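Local atomic coordinates of PKS (Streptomyces sp. CNQ431, PDB entry 5YDA), a protein that probably transfers acyl building blocks onto a carrier protein as the broadly selective acyltransferase domain of the splenocin polyketide synthase. Residues E108-G120 with V191-T205. Sequence-based numbering, arbitrary orientation.
Sequences EPPKVAFLLPGGG and VRPDALIGHSLGEYT
Phe-114 and Pro-193 pack closely, the proline ring lying over one face of the phenylalanine with its CB 3.7 Å from the ring centroid and only 9° off the normal, a CH-pi contact. The first torsion of Phe-114 (chi1 -76°, CG anti to the carbonyl carbon) swings the ring over to Pro-193; separately, its CB lies 3.6 Å from Leu-196 CD2. At the ring's far end the carbonyl O of Val-191 lies by CZ and its CG1 by CE1. Further along this face Leu-116 CD2 packs on the backbone, 3.4 Å from Ile-197 O, and its CG rests 4.0 Å from Thr-205 CB. Across the sheet, Ile-197 CG2 packs against Leu-115 CG and CD1, and helix 355-366 covers Ala-113, Ala-195 and Ile-197.

Strands 112-116 and 195-198 run parallel, in register from Ala-113 with Ala-195 to Leu-116 with Gly-198, a worked example of the central parallel sheet of an alpha/beta hydrolase-like acyltransferase core. Ile-197 N meets Phe-114 O almost head-on at 3.0 Å; His-199 N also lies nearly in line with the Leu-116 carbonyl, but its N-H is bent away from that line. At the strand end, Gly-198, with Ser-200 and Gly-202 of the turn and helix that follow, fits the GxSxG nucleophile elbow of this family; Ser-200 OG is hydrogen-bonded to His-298 and Arg-225, consistent with an active-site serine. The elbow leaves little room: Gly-202 CA sits 3.5 Å from Leu-116 O.

At the other end buried Val-112 is firmly gripped: Asp-194 OD2 uses its anti lone pair to accept a 2.8 Å hydrogen bond from Val-112 N, while Val-112 O receives both Asp-194 N and Ala-195 N. Only the outer part of Asp-194 and Lys-111 form a looser, solvent-facing side, where the lysine crosses the carboxylate at about a right angle through CD, leaving NZ 4.8 Å from Asp-194 OD1, too far for a salt bridge.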
loop_
_atom_site.group_PDB
_atom_site.type_symbol
_atom_site.label_atom_id
_atom_site.label_comp_id
_atom_site.label_asym_id
_atom_site.label_seq_id
_atom_site.Cartn_x
_atom_site.Cartn_y
_atom_site.Cartn_z
ATOM N N GLU A 108 6.570 22.385 10.277
ATOM C CA GLU A 108 7.554 21.346 10.487
ATOM C C GLU A 108 7.271 20.296 9.425
ATOM O O GLU A 108 6.128 20.044 9.139
ATOM C CB GLU A 108 7.427 20.748 11.869
ATOM C CG GLU A 108 8.064 21.580 12.965
ATOM C CD GLU A 108 9.498 21.180 13.250
ATOM O OE1 GLU A 108 10.401 21.989 12.964
ATOM O OE2 GLU A 108 9.714 20.061 13.750
ATOM N N PRO A 109 8.362 19.697 8.815
ATOM C CA PRO A 109 8.022 18.707 7.774
ATOM C C PRO A 109 7.143 17.565 8.250
ATOM O O PRO A 109 7.332 17.083 9.335
ATOM C CB PRO A 109 9.369 18.181 7.302
ATOM C CG PRO A 109 10.308 18.483 8.363
ATOM C CD PRO A 109 9.881 19.791 8.878
ATOM N N PRO A 110 6.198 17.153 7.419
ATOM C CA PRO A 110 5.252 16.097 7.801
ATOM C C PRO A 110 5.951 14.758 7.975
ATOM O O PRO A 110 6.949 14.465 7.315
ATOM C CB PRO A 110 4.275 16.054 6.617
ATOM C CG PRO A 110 5.068 16.561 5.464
ATOM C CD PRO A 110 5.944 17.646 6.053
ATOM N N LYS A 111 5.426 13.950 8.889
ATOM C CA LYS A 111 5.817 12.550 8.942
ATOM C C LYS A 111 5.141 11.771 7.808
ATOM O O LYS A 111 4.118 12.188 7.256
ATOM C CB LYS A 111 5.442 11.935 10.290
ATOM C CG LYS A 111 6.040 12.645 11.489
ATOM C CD LYS A 111 7.528 12.383 11.587
ATOM C CE LYS A 111 8.145 13.167 12.727
ATOM N NZ LYS A 111 9.489 13.691 12.360
ATOM N N VAL A 112 5.720 10.620 7.470
ATOM C CA VAL A 112 5.230 9.782 6.382
ATOM C C VAL A 112 5.008 8.367 6.906
ATOM O O VAL A 112 5.883 7.804 7.575
ATOM C CB VAL A 112 6.219 9.771 5.197
ATOM C CG1 VAL A 112 5.764 8.794 4.089
ATOM C CG2 VAL A 112 6.410 11.184 4.656
ATOM N N ALA A 113 3.859 7.775 6.573
ATOM C CA ALA A 113 3.583 6.381 6.901
ATOM C C ALA A 113 3.276 5.593 5.632
ATOM O O ALA A 113 2.605 6.096 4.727
ATOM C CB ALA A 113 2.414 6.268 7.890
ATOM N N PHE A 114 3.775 4.360 5.560
ATOM C CA PHE A 114 3.443 3.442 4.478
ATOM C C PHE A 114 2.345 2.500 4.952
ATOM O O PHE A 114 2.449 1.923 6.047
ATOM C CB PHE A 114 4.659 2.617 4.033
ATOM C CG PHE A 114 5.655 3.370 3.200
ATOM C CD1 PHE A 114 5.444 4.695 2.847
ATOM C CD2 PHE A 114 6.823 2.742 2.771
ATOM C CE1 PHE A 114 6.382 5.380 2.076
ATOM C CE2 PHE A 114 7.747 3.417 2.008
ATOM C CZ PHE A 114 7.526 4.738 1.659
ATOM N N LEU A 115 1.310 2.328 4.125
ATOM C CA LEU A 115 0.219 1.389 4.393
ATOM C C LEU A 115 0.309 0.238 3.390
ATOM O O LEU A 115 0.259 0.466 2.174
ATOM C CB LEU A 115 -1.144 2.084 4.299
ATOM C CG LEU A 115 -1.647 2.938 5.492
ATOM C CD1 LEU A 115 -0.591 3.907 6.031
ATOM C CD2 LEU A 115 -2.918 3.719 5.123
ATOM N N LEU A 116 0.408 -0.992 3.899
ATOM C CA LEU A 116 0.701 -2.170 3.081
ATOM C C LEU A 116 -0.501 -3.104 3.022
ATOM O O LEU A 116 -0.816 -3.751 4.033
ATOM C CB LEU A 116 1.909 -2.919 3.647
ATOM C CG LEU A 116 3.347 -2.379 3.610
ATOM C CD1 LEU A 116 3.789 -1.883 2.210
ATOM C CD2 LEU A 116 3.604 -1.361 4.682
ATOM N N PRO A 117 -1.187 -3.231 1.884
ATOM C CA PRO A 117 -2.421 -4.029 1.848
ATOM C C PRO A 117 -2.166 -5.521 1.975
ATOM O O PRO A 117 -1.052 -6.023 1.797
ATOM C CB PRO A 117 -3.046 -3.688 0.485
ATOM C CG PRO A 117 -2.057 -2.855 -0.234
ATOM C CD PRO A 117 -1.092 -2.293 0.757
ATOM N N GLY A 118 -3.243 -6.244 2.257
ATOM C CA GLY A 118 -3.118 -7.661 2.523
ATOM C C GLY A 118 -3.831 -7.816 1.198
ATOM O O GLY A 118 -4.169 -6.817 0.559
ATOM N N GLY A 119 -4.106 -9.028 0.755
ATOM C CA GLY A 119 -4.656 -9.064 -0.595
ATOM C C GLY A 119 -6.086 -8.742 -0.970
ATOM O O GLY A 119 -6.901 -8.379 -0.107
ATOM N N GLY A 120 -6.383 -8.835 -2.259
ATOM C CA GLY A 120 -7.695 -8.490 -2.754
ATOM C C GLY A 120 -7.594 -7.570 -3.948
ATOM O O GLY A 120 -8.537 -7.466 -4.735
ATOM N N VAL A 191 11.861 9.119 -0.211
ATOM C CA VAL A 191 10.643 9.076 0.599
ATOM C C VAL A 191 10.805 7.876 1.524
ATOM O O VAL A 191 10.461 6.735 1.183
ATOM C CB VAL A 191 9.380 8.994 -0.254
ATOM C CG1 VAL A 191 8.141 8.923 0.636
ATOM C CG2 VAL A 191 9.290 10.195 -1.172
ATOM N N ARG A 192 11.352 8.135 2.697
ATOM C CA ARG A 192 11.540 7.072 3.670
ATOM C C ARG A 192 10.471 7.170 4.736
ATOM O O ARG A 192 10.203 8.263 5.256
ATOM C CB ARG A 192 12.931 7.144 4.300
ATOM C CG ARG A 192 14.039 6.873 3.283
ATOM C CD ARG A 192 15.402 6.502 3.889
ATOM N NE ARG A 192 16.196 5.772 2.893
ATOM C CZ ARG A 192 16.854 6.342 1.879
ATOM N NH1 ARG A 192 16.845 7.665 1.730
ATOM N NH2 ARG A 192 17.532 5.592 1.010
ATOM N N PRO A 193 9.810 6.074 5.061
ATOM C CA PRO A 193 8.676 6.166 5.975
ATOM C C PRO A 193 9.149 6.323 7.410
ATOM O O PRO A 193 10.122 5.697 7.838
ATOM C CB PRO A 193 7.946 4.836 5.754
ATOM C CG PRO A 193 9.061 3.880 5.356
ATOM C CD PRO A 193 10.033 4.704 4.563
ATOM N N ASP A 194 8.441 7.170 8.158
ATOM C CA ASP A 194 8.640 7.260 9.597
ATOM C C ASP A 194 7.878 6.186 10.355
ATOM O O ASP A 194 8.196 5.923 11.523
ATOM C CB ASP A 194 8.228 8.645 10.092
ATOM C CG ASP A 194 8.926 9.736 9.324
ATOM O OD1 ASP A 194 10.160 9.882 9.525
ATOM O OD2 ASP A 194 8.269 10.396 8.479
ATOM N N ALA A 195 6.898 5.551 9.714
ATOM C CA ALA A 195 6.145 4.486 10.356
ATOM C C ALA A 195 5.527 3.607 9.275
ATOM O O ALA A 195 5.368 4.019 8.121
ATOM C CB ALA A 195 5.078 5.052 11.304
ATOM N N LEU A 196 5.175 2.391 9.670
ATOM C CA LEU A 196 4.618 1.399 8.771
ATOM C C LEU A 196 3.414 0.744 9.424
ATOM O O LEU A 196 3.379 0.537 10.643
ATOM C CB LEU A 196 5.648 0.313 8.421
ATOM C CG LEU A 196 6.982 0.819 7.860
ATOM C CD1 LEU A 196 8.110 -0.147 8.203
ATOM C CD2 LEU A 196 6.864 0.979 6.355
ATOM N N ILE A 197 2.435 0.395 8.603
ATOM C CA ILE A 197 1.360 -0.485 9.040
ATOM C C ILE A 197 0.957 -1.354 7.857
ATOM O O ILE A 197 0.891 -0.889 6.713
ATOM C CB ILE A 197 0.165 0.309 9.623
ATOM C CG1 ILE A 197 -0.846 -0.640 10.282
ATOM C CG2 ILE A 197 -0.533 1.136 8.549
ATOM C CD1 ILE A 197 -2.025 0.098 10.985
ATOM N N GLY A 198 0.734 -2.640 8.120
ATOM C CA GLY A 198 0.278 -3.563 7.112
ATOM C C GLY A 198 -1.024 -4.209 7.553
ATOM O O GLY A 198 -1.458 -4.071 8.699
ATOM N N HIS A 199 -1.639 -4.932 6.624
ATOM C CA HIS A 199 -2.865 -5.671 6.895
ATOM C C HIS A 199 -2.566 -7.137 6.619
ATOM O O HIS A 199 -2.436 -7.528 5.456
ATOM C CB HIS A 199 -4.026 -5.164 6.035
ATOM C CG HIS A 199 -5.365 -5.637 6.506
ATOM N ND1 HIS A 199 -5.747 -6.962 6.442
ATOM C CD2 HIS A 199 -6.407 -4.968 7.067
ATOM C CE1 HIS A 199 -6.971 -7.084 6.933
ATOM N NE2 HIS A 199 -7.387 -5.894 7.329
ATOM N N SER A 200 -2.428 -7.934 7.688
ATOM C CA SER A 200 -2.184 -9.364 7.586
ATOM C C SER A 200 -0.912 -9.622 6.787
ATOM O O SER A 200 0.190 -9.344 7.263
ATOM C CB SER A 200 -3.387 -10.071 6.947
ATOM O OG SER A 200 -3.414 -11.459 7.268
ATOM N N LEU A 201 -1.058 -10.127 5.564
ATOM C CA LEU A 201 0.101 -10.299 4.687
ATOM C C LEU A 201 0.973 -9.040 4.661
ATOM O O LEU A 201 2.207 -9.123 4.717
ATOM C CB LEU A 201 -0.392 -10.686 3.290
ATOM C CG LEU A 201 0.487 -11.154 2.125
ATOM C CD1 LEU A 201 0.994 -10.003 1.299
ATOM C CD2 LEU A 201 1.643 -11.923 2.674
ATOM N N GLY A 202 0.346 -7.861 4.634
ATOM C CA GLY A 202 1.094 -6.621 4.584
ATOM C C GLY A 202 1.953 -6.358 5.804
ATOM O O GLY A 202 2.899 -5.559 5.725
ATOM N N GLU A 203 1.636 -6.985 6.943
ATOM C CA GLU A 203 2.488 -6.823 8.120
ATOM C C GLU A 203 3.844 -7.485 7.916
ATOM O O GLU A 203 4.853 -7.011 8.456
ATOM C CB GLU A 203 1.806 -7.378 9.376
ATOM C CG GLU A 203 2.600 -7.060 10.650
ATOM C CD GLU A 203 1.734 -6.967 11.910
ATOM O OE1 GLU A 203 2.179 -7.478 12.971
ATOM O OE2 GLU A 203 0.620 -6.385 11.834
ATOM N N TYR A 204 3.895 -8.566 7.133
ATOM C CA TYR A 204 5.184 -9.130 6.754
ATOM C C TYR A 204 5.977 -8.146 5.914
ATOM O O TYR A 204 7.179 -7.945 6.150
ATOM C CB TYR A 204 4.994 -10.451 6.014
ATOM C CG TYR A 204 4.644 -11.561 6.972
ATOM C CD1 TYR A 204 5.635 -12.397 7.490
ATOM C CD2 TYR A 204 3.342 -11.721 7.430
ATOM C CE1 TYR A 204 5.326 -13.395 8.396
ATOM C CE2 TYR A 204 3.017 -12.723 8.334
ATOM C CZ TYR A 204 4.023 -13.562 8.816
ATOM O OH TYR A 204 3.730 -14.566 9.725
ATOM N N THR A 205 5.323 -7.508 4.941
ATOM C CA THR A 205 6.032 -6.518 4.141
ATOM C C THR A 205 6.541 -5.399 5.028
ATOM O O THR A 205 7.670 -4.925 4.858
ATOM C CB THR A 205 5.129 -5.940 3.041
ATOM O OG1 THR A 205 4.315 -6.980 2.486
ATOM C CG2 THR A 205 5.979 -5.315 1.928
#